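Local coordinates for 23S rRNA-specific endonuclease VapC20 (Mycobacterium tuberculosis H37Rv, PDB 5WZF), which cleaves the sarcin-ricin loop of 23S rRNA as the magnesium-dependent endoribonuclease toxin of a type II toxin-antitoxin system, at residues 23-28 / 35-40; 52-57 / 82-87; 109-114 / 130-135. All coordinates share one frame; numbering follows the deposited sequence.

Contact 1 (23-28 / 35-40); sequences AALGNA and TAKRLW
L25, in the last turn of helix 19-25, reaches over to helix 33-41 and does most of the touching between these two neighbouring short helices of the PIN domain. From its CB, which itself points along the interface, the first torsion sets CG anti to the backbone N (chi1 -169°) and so carries the fork of the side chain out to the second helix. One branch, L25 CD1, settles against the helix surface, 3.9 Å from K37 N in the backbone and 4.0 Å from the methyl A36 CB. The aliphatic part of K37 borders the same methyl, with K37 CG 3.9 Å from L25 CD1. The other branch rises to W40 and lies over one face of the indole. L25 CD2 sits 4.0 Å from the centroid of the W40 five-membered ring and only 19° off its normal, a true CH-pi contact, and the nearest ring atom, W40 CD2, is 3.8 Å from L25 CD2. The two side chains run roughly perpendicular to each other.

Deeper in, the helices come close because small residues face each other: A24 CB meets A36 CB at 3.9 Å, and the CA atoms of L25 and A36 are 5.3 Å apart. F21, one turn back on the first helix, also packs on A36 and W40, while W40 has K43 as a cation-pi partner and meets the ring of W22. No hydrogen bond crosses between the segments, so their pairing rests on apolar packing: small methyls against each other, one leucine branch on helix backbone and a lysine methylene, the other on an indole face.

Contact 2 (52-57 / 82-87); sequences HVLGET and VRVEHV
In the PIN domain's alpha/beta/alpha sandwich, helix 51-63 packs on one face of the parallel sheet, and here it meets strand 82-85, the outermost strand on that side within this chain. L54 and V84 make the helix-to-strand contact: the two side chains reach toward each other tip to tip, with L54 CD1 3.7 Å from V84 CG1 and 3.9 Å from V84 CG2, so a single leucine methyl meets both branches of the valine. T49 of the adjacent strand 46-50 touches both residues, and W22 also packs on L54.

Nearer the start of the helix, H52 meets V87, just past the strand. With CG anti to the carbonyl carbon (chi1 -72°), the imidazole swings toward the valine and presents its CD2 edge, V87 CB lying in the ring plane. The ring's polar end is engaged elsewhere, since H52 NE2 is hydrogen-bonded to E92 OE2. F109 meets the same imidazole edge-to-face, so a hydrogen bond and an aromatic neighbour should both limit its rotation. The other protein chain also comes up to this region, a ring of it meeting H52 and an aromatic side chain packing on L54.

No hydrogen bond crosses between the segments, and even the histidine takes part mainly through carbon: H52 CD2 stands 3.6 Å from V87 CG2.

Contact 3 (109-114 / 130-135); sequences FVDATS and DGDFSA
Segment 109-114, the start of helix 109-121, and the short helix 132-135 approach without any backbone contact, their nearest CA atoms, those of D111 and D132, being 7.8 Å apart. G131 takes the N-cap position of the second helix with a positive phi, a conformation that residues with a side chain adopt less readily, and its carbonyl receives the A135 N-H. Only side chains span the gap, at the acidic centre of the PIN domain, where D111 is a predicted magnesium ligand.

The side chains of D111 and D132 run nearly perpendicular, their carboxylate planes 54° apart, and D111 OD2 comes within 3.5 Å of D132 OD2. The two acceptors are close but not hydrogen-bonded; D132 OD1 is held instead by a salt bridge to R105 NH2.

F133 packs beside the acids, its ring also touching D18, the other predicted metal ligand, and meeting F115 edge-to-face. The carboxylate of D111 is inclined to the ring by 67°, D111 OD1 lying 4.0 Å from F133 CE1. One helical turn on from D111, the closest approach to the phenyl is made by a serine methylene, S114 CB to F133 CZ at 3.6 Å.

Overall arrangement
All three contacts belong to the single PIN domain and follow one another along the chain, each closing before the next opens. Contact 1 joins helices 19-25 and 33-41 toward the periphery, its centre about 17 Å from that of contact 2 and about 19 Å from that of contact 3; it reaches contact 2 only where W40 packs on V82, in the strand 82-85 that ends the parallel sheet on one side. Contacts 2 and 3, with centres about 14 Å apart, are more intimately joined, because helices 51-63 and 109-121 pack together through V53 against V110 and S114. Helix 109-121 thus ties the sheet-packing layer of contact 2 to the predicted magnesium site at contact 3.

Contact 1 (23-28 / 35-40)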
loop_
_atom_site.group_PDB
_atom_site.type_symbol
_atom_site.label_atom_id
_atom_site.label_comp_id
_atom_site.label_asym_id
_atom_site.label_seq_id
_atom_site.Cartn_x
_atom_site.Cartn_y
_atom_site.Cartn_z
ATOM N N ALA B 23 6.218 6.257 11.111
ATOM C CA ALA B 23 7.603 5.879 10.855
ATOM C C ALA B 23 8.566 6.669 11.730
ATOM O O ALA B 23 9.561 6.130 12.210
ATOM C CB ALA B 23 7.945 6.076 9.391
ATOM N N ALA B 24 8.272 7.950 11.926
ATOM C CA ALA B 24 9.094 8.783 12.794
ATOM C C ALA B 24 8.945 8.363 14.254
ATOM O O ALA B 24 9.908 8.379 15.013
ATOM C CB ALA B 24 8.730 10.254 12.629
ATOM N N LEU B 25 7.731 7.993 14.646
ATOM C CA LEU B 25 7.472 7.625 16.035
ATOM C C LEU B 25 8.087 6.270 16.373
ATOM O O LEU B 25 8.613 6.073 17.470
ATOM C CB LEU B 25 5.966 7.607 16.314
ATOM C CG LEU B 25 5.555 7.504 17.784
ATOM C CD1 LEU B 25 6.035 8.727 18.556
ATOM C CD2 LEU B 25 4.049 7.340 17.912
ATOM N N GLY B 26 8.027 5.343 15.422
ATOM C CA GLY B 26 8.490 3.985 15.652
ATOM C C GLY B 26 9.953 3.750 15.323
ATOM O O GLY B 26 10.428 2.617 15.371
ATOM N N ASN B 27 10.666 4.820 14.987
ATOM C CA ASN B 27 12.089 4.736 14.685
ATOM C C ASN B 27 12.854 5.807 15.448
ATOM O O ASN B 27 12.817 6.980 15.084
ATOM C CB ASN B 27 12.321 4.871 13.178
ATOM C CG ASN B 27 13.795 4.935 12.803
ATOM O OD1 ASN B 27 14.674 4.545 13.574
ATOM N ND2 ASN B 27 14.067 5.416 11.596
ATOM N N ALA B 28 13.549 5.394 16.504
ATOM C CA ALA B 28 14.281 6.327 17.355
ATOM C C ALA B 28 15.416 7.011 16.599
ATOM O O ALA B 28 15.910 8.058 17.019
ATOM C CB ALA B 28 14.819 5.608 18.584
ATOM N N THR B 35 10.358 15.125 17.558
ATOM C CA THR B 35 9.184 15.913 17.197
ATOM C C THR B 35 7.920 15.060 17.235
ATOM O O THR B 35 6.870 15.508 17.701
ATOM C CB THR B 35 9.338 16.534 15.796
ATOM O OG1 THR B 35 10.452 17.436 15.792
ATOM C CG2 THR B 35 8.080 17.293 15.403
ATOM N N ALA B 36 8.030 13.829 16.745
ATOM C CA ALA B 36 6.909 12.894 16.755
ATOM C C ALA B 36 6.447 12.584 18.178
ATOM O O ALA B 36 5.249 12.574 18.461
ATOM C CB ALA B 36 7.285 11.605 16.030
ATOM N N LYS B 37 7.399 12.333 19.074
ATOM C CA LYS B 37 7.059 11.998 20.453
ATOM C C LYS B 37 6.355 13.154 21.154
ATOM O O LYS B 37 5.429 12.939 21.936
ATOM C CB LYS B 37 8.307 11.591 21.242
ATOM C CG LYS B 37 8.830 10.208 20.891
ATOM C CD LYS B 37 9.761 9.678 21.972
ATOM C CE LYS B 37 10.953 10.592 22.178
ATOM N NZ LYS B 37 11.904 10.029 23.176
ATOM N N ARG B 38 6.790 14.377 20.870
ATOM C CA ARG B 38 6.164 15.555 21.465
ATOM C C ARG B 38 4.731 15.709 20.966
ATOM O O ARG B 38 3.819 15.992 21.744
ATOM C CB ARG B 38 6.974 16.818 21.159
ATOM C CG ARG B 38 8.322 16.873 21.866
ATOM C CD ARG B 38 8.938 18.265 21.795
ATOM N NE ARG B 38 9.241 18.676 20.426
ATOM C CZ ARG B 38 10.375 18.393 19.794
ATOM N NH1 ARG B 38 11.323 17.696 20.407
ATOM N NH2 ARG B 38 10.565 18.808 18.548
ATOM N N LEU B 39 4.536 15.513 19.666
ATOM C CA LEU B 39 3.204 15.581 19.076
ATOM C C LEU B 39 2.297 14.484 19.619
ATOM O O LEU B 39 1.116 14.713 19.876
ATOM C CB LEU B 39 3.283 15.476 17.553
ATOM C CG LEU B 39 3.741 16.736 16.821
ATOM C CD1 LEU B 39 4.013 16.433 15.354
ATOM C CD2 LEU B 39 2.691 17.822 16.965
ATOM N N TRP B 40 2.856 13.288 19.774
ATOM C CA TRP B 40 2.109 12.151 20.299
ATOM C C TRP B 40 1.603 12.433 21.710
ATOM O O TRP B 40 0.508 12.011 22.084
ATOM C CB TRP B 40 2.983 10.896 20.291
ATOM C CG TRP B 40 2.235 9.629 20.558
ATOM C CD1 TRP B 40 2.373 8.808 21.640
ATOM C CD2 TRP B 40 1.231 9.036 19.728
ATOM N NE1 TRP B 40 1.514 7.740 21.534
ATOM C CE2 TRP B 40 0.802 7.857 20.370
ATOM C CE3 TRP B 40 0.651 9.388 18.505
ATOM C CZ2 TRP B 40 -0.177 7.026 19.829
ATOM C CZ3 TRP B 40 -0.320 8.563 17.970
ATOM C CH2 TRP B 40 -0.725 7.396 18.633
#

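Contact 2 (52-57 / 82-87)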
loop_
_atom_site.group_PDB
_atom_site.type_symbol
_atom_site.label_atom_id
_atom_site.label_comp_id
_atom_site.label_asym_id
_atom_site.label_seq_id
_atom_site.Cartn_x
_atom_site.Cartn_y
_atom_site.Cartn_z
ATOM N N HIS B 52 -4.279 0.868 4.897
ATOM C CA HIS B 52 -3.254 1.144 3.897
ATOM C C HIS B 52 -2.042 1.825 4.527
ATOM O O HIS B 52 -0.898 1.511 4.187
ATOM C CB HIS B 52 -3.815 2.007 2.760
ATOM C CG HIS B 52 -4.750 1.274 1.850
ATOM N ND1 HIS B 52 -4.317 0.336 0.936
ATOM C CD2 HIS B 52 -6.095 1.345 1.705
ATOM C CE1 HIS B 52 -5.354 -0.141 0.272
ATOM N NE2 HIS B 52 -6.445 0.453 0.720
ATOM N N VAL B 53 -2.292 2.740 5.459
ATOM C CA VAL B 53 -1.213 3.447 6.141
ATOM C C VAL B 53 -0.393 2.490 7.007
ATOM O O VAL B 53 0.839 2.515 6.971
ATOM C CB VAL B 53 -1.748 4.600 7.012
ATOM C CG1 VAL B 53 -0.704 5.030 8.040
ATOM C CG2 VAL B 53 -2.155 5.779 6.135
ATOM N N LEU B 54 -1.075 1.646 7.777
ATOM C CA LEU B 54 -0.373 0.704 8.641
ATOM C C LEU B 54 0.480 -0.236 7.802
ATOM O O LEU B 54 1.611 -0.552 8.164
ATOM C CB LEU B 54 -1.351 -0.093 9.506
ATOM C CG LEU B 54 -1.954 0.654 10.698
ATOM C CD1 LEU B 54 -2.751 -0.293 11.595
ATOM C CD2 LEU B 54 -0.859 1.364 11.491
ATOM N N GLY B 55 -0.066 -0.671 6.673
ATOM C CA GLY B 55 0.678 -1.517 5.761
ATOM C C GLY B 55 1.924 -0.829 5.240
ATOM O O GLY B 55 3.001 -1.421 5.208
ATOM N N GLU B 56 1.778 0.430 4.839
ATOM C CA GLU B 56 2.887 1.188 4.282
ATOM C C GLU B 56 3.927 1.435 5.366
ATOM O O GLU B 56 5.129 1.455 5.101
ATOM C CB GLU B 56 2.390 2.512 3.689
ATOM C CG GLU B 56 3.447 3.319 2.955
ATOM C CD GLU B 56 2.933 4.683 2.517
ATOM O OE1 GLU B 56 2.042 5.231 3.192
ATOM O OE2 GLU B 56 3.420 5.201 1.494
ATOM N N THR B 57 3.445 1.604 6.593
ATOM C CA THR B 57 4.306 1.806 7.755
ATOM C C THR B 57 5.127 0.560 8.079
ATOM O O THR B 57 6.323 0.661 8.353
ATOM C CB THR B 57 3.478 2.214 8.986
ATOM O OG1 THR B 57 2.843 3.473 8.720
ATOM C CG2 THR B 57 4.364 2.337 10.225
ATOM N N VAL B 82 -6.252 3.511 19.229
ATOM C CA VAL B 82 -6.171 4.010 17.864
ATOM C C VAL B 82 -7.226 3.336 16.995
ATOM O O VAL B 82 -7.304 2.110 16.944
ATOM C CB VAL B 82 -4.777 3.778 17.258
ATOM C CG1 VAL B 82 -4.750 4.230 15.802
ATOM C CG2 VAL B 82 -3.717 4.505 18.073
ATOM N N ARG B 83 -8.044 4.144 16.328
ATOM C CA ARG B 83 -9.061 3.628 15.422
ATOM C C ARG B 83 -8.447 3.343 14.059
ATOM O O ARG B 83 -7.901 4.239 13.416
ATOM C CB ARG B 83 -10.215 4.620 15.289
ATOM C CG ARG B 83 -10.718 5.156 16.619
ATOM C CD ARG B 83 -11.981 5.981 16.446
ATOM N NE ARG B 83 -12.398 6.603 17.700
ATOM C CZ ARG B 83 -13.561 7.222 17.878
ATOM N NH1 ARG B 83 -13.854 7.759 19.054
ATOM N NH2 ARG B 83 -14.433 7.299 16.881
ATOM N N VAL B 84 -8.529 2.093 13.621
ATOM C CA VAL B 84 -7.948 1.712 12.344
ATOM C C VAL B 84 -9.044 1.467 11.312
ATOM O O VAL B 84 -9.751 0.459 11.360
ATOM C CB VAL B 84 -7.069 0.460 12.470
ATOM C CG1 VAL B 84 -6.434 0.130 11.129
ATOM C CG2 VAL B 84 -6.005 0.665 13.538
ATOM N N GLU B 85 -9.183 2.408 10.386
ATOM C CA GLU B 85 -10.213 2.334 9.358
ATOM C C GLU B 85 -9.788 1.429 8.207
ATOM O O GLU B 85 -8.744 1.652 7.595
ATOM C CB GLU B 85 -10.527 3.738 8.833
ATOM C CG GLU B 85 -11.493 3.778 7.658
ATOM C CD GLU B 85 -12.944 3.657 8.084
ATOM O OE1 GLU B 85 -13.210 3.683 9.306
ATOM O OE2 GLU B 85 -13.818 3.545 7.197
ATOM N N HIS B 86 -10.586 0.401 7.924
ATOM C CA HIS B 86 -10.395 -0.392 6.713
ATOM C C HIS B 86 -11.078 0.313 5.548
ATOM O O HIS B 86 -12.305 0.410 5.504
ATOM C CB HIS B 86 -10.954 -1.811 6.874
ATOM C CG HIS B 86 -10.897 -2.624 5.617
ATOM N ND1 HIS B 86 -9.830 -3.439 5.304
ATOM C CD2 HIS B 86 -11.763 -2.725 4.581
ATOM C CE1 HIS B 86 -10.048 -4.017 4.135
ATOM N NE2 HIS B 86 -11.215 -3.601 3.677
ATOM N N VAL B 87 -10.282 0.822 4.617
ATOM C CA VAL B 87 -10.828 1.567 3.487
ATOM C C VAL B 87 -11.722 0.667 2.639
ATOM O O VAL B 87 -11.278 -0.355 2.122
ATOM C CB VAL B 87 -9.713 2.163 2.616
ATOM C CG1 VAL B 87 -10.314 3.001 1.499
ATOM C CG2 VAL B 87 -8.770 3.006 3.469
#

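Contact 3 (109-114 / 130-135)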
loop_
_atom_site.group_PDB
_atom_site.type_symbol
_atom_site.label_atom_id
_atom_site.label_comp_id
_atom_site.label_asym_id
_atom_site.label_seq_id
_atom_site.Cartn_x
_atom_site.Cartn_y
_atom_site.Cartn_z
ATOM N N PHE B 109 -1.105 6.466 -3.993
ATOM C CA PHE B 109 -2.389 5.822 -3.739
ATOM C C PHE B 109 -2.775 5.867 -2.260
ATOM O O PHE B 109 -3.926 6.140 -1.925
ATOM C CB PHE B 109 -2.362 4.373 -4.212
ATOM C CG PHE B 109 -3.587 3.594 -3.834
ATOM C CD1 PHE B 109 -4.767 3.748 -4.540
ATOM C CD2 PHE B 109 -3.559 2.707 -2.769
ATOM C CE1 PHE B 109 -5.897 3.032 -4.193
ATOM C CE2 PHE B 109 -4.684 1.988 -2.419
ATOM C CZ PHE B 109 -5.854 2.150 -3.134
ATOM N N VAL B 110 -1.820 5.582 -1.379
ATOM C CA VAL B 110 -2.108 5.588 0.055
ATOM C C VAL B 110 -2.559 6.977 0.510
ATOM O O VAL B 110 -3.500 7.110 1.295
ATOM C CB VAL B 110 -0.884 5.126 0.879
ATOM C CG1 VAL B 110 -1.114 5.359 2.359
ATOM C CG2 VAL B 110 -0.601 3.654 0.617
ATOM N N ASP B 111 -1.902 8.014 0.001
ATOM C CA ASP B 111 -2.309 9.380 0.321
ATOM C C ASP B 111 -3.737 9.651 -0.143
ATOM O O ASP B 111 -4.537 10.224 0.596
ATOM C CB ASP B 111 -1.349 10.396 -0.300
ATOM C CG ASP B 111 -0.035 10.500 0.459
ATOM O OD1 ASP B 111 0.081 9.904 1.550
ATOM O OD2 ASP B 111 0.876 11.195 -0.033
ATOM N N ALA B 112 -4.063 9.226 -1.359
ATOM C CA ALA B 112 -5.401 9.447 -1.893
ATOM C C ALA B 112 -6.463 8.774 -1.024
ATOM O O ALA B 112 -7.537 9.335 -0.808
ATOM C CB ALA B 112 -5.494 8.947 -3.320
ATOM N N THR B 113 -6.168 7.580 -0.523
ATOM C CA THR B 113 -7.130 6.888 0.328
ATOM C C THR B 113 -7.201 7.568 1.694
ATOM O O THR B 113 -8.251 7.592 2.332
ATOM C CB THR B 113 -6.786 5.389 0.503
ATOM O OG1 THR B 113 -5.498 5.248 1.112
ATOM C CG2 THR B 113 -6.800 4.671 -0.843
ATOM N N SER B 114 -6.080 8.130 2.136
ATOM C CA SER B 114 -6.049 8.841 3.407
ATOM C C SER B 114 -6.919 10.086 3.326
ATOM O O SER B 114 -7.705 10.361 4.230
ATOM C CB SER B 114 -4.617 9.210 3.788
ATOM O OG SER B 114 -3.881 8.044 4.116
ATOM N N ASP B 130 6.166 16.297 5.617
ATOM C CA ASP B 130 6.496 16.339 4.182
ATOM C C ASP B 130 5.438 16.980 3.261
ATOM O O ASP B 130 5.629 17.033 2.045
ATOM C CB ASP B 130 6.821 14.927 3.680
ATOM C CG ASP B 130 7.915 14.262 4.495
ATOM O OD1 ASP B 130 8.838 14.974 4.947
ATOM O OD2 ASP B 130 7.853 13.030 4.688
ATOM N N GLY B 131 4.334 17.456 3.826
ATOM C CA GLY B 131 3.501 18.430 3.136
ATOM C C GLY B 131 2.493 17.999 2.082
ATOM O O GLY B 131 1.882 18.859 1.443
ATOM N N ASP B 132 2.298 16.699 1.888
ATOM C CA ASP B 132 1.324 16.238 0.897
ATOM C C ASP B 132 -0.104 16.486 1.375
ATOM O O ASP B 132 -0.975 16.846 0.588
ATOM C CB ASP B 132 1.522 14.756 0.580
ATOM C CG ASP B 132 2.838 14.485 -0.118
ATOM O OD1 ASP B 132 3.238 15.298 -0.978
ATOM O OD2 ASP B 132 3.476 13.463 0.201
ATOM N N PHE B 133 -0.340 16.295 2.670
ATOM C CA PHE B 133 -1.644 16.596 3.249
ATOM C C PHE B 133 -1.935 18.100 3.212
ATOM O O PHE B 133 -3.066 18.520 2.945
ATOM C CB PHE B 133 -1.720 16.063 4.680
ATOM C CG PHE B 133 -1.928 14.573 4.759
ATOM C CD1 PHE B 133 -0.882 13.696 4.518
ATOM C CD2 PHE B 133 -3.171 14.052 5.074
ATOM C CE1 PHE B 133 -1.073 12.318 4.586
ATOM C CE2 PHE B 133 -3.374 12.681 5.146
ATOM C CZ PHE B 133 -2.321 11.813 4.902
ATOM N N SER B 134 -0.913 18.913 3.476
ATOM C CA SER B 134 -1.055 20.365 3.382
ATOM C C SER B 134 -1.423 20.789 1.964
ATOM O O SER B 134 -2.274 21.656 1.770
ATOM C CB SER B 134 0.235 21.064 3.812
ATOM O OG SER B 134 0.604 20.685 5.125
ATOM N N ALA B 135 -0.781 20.173 0.975
ATOM C CA ALA B 135 -1.059 20.498 -0.419
ATOM C C ALA B 135 -2.483 20.100 -0.797
ATOM O O ALA B 135 -3.121 20.751 -1.626
ATOM C CB ALA B 135 -0.056 19.819 -1.340
#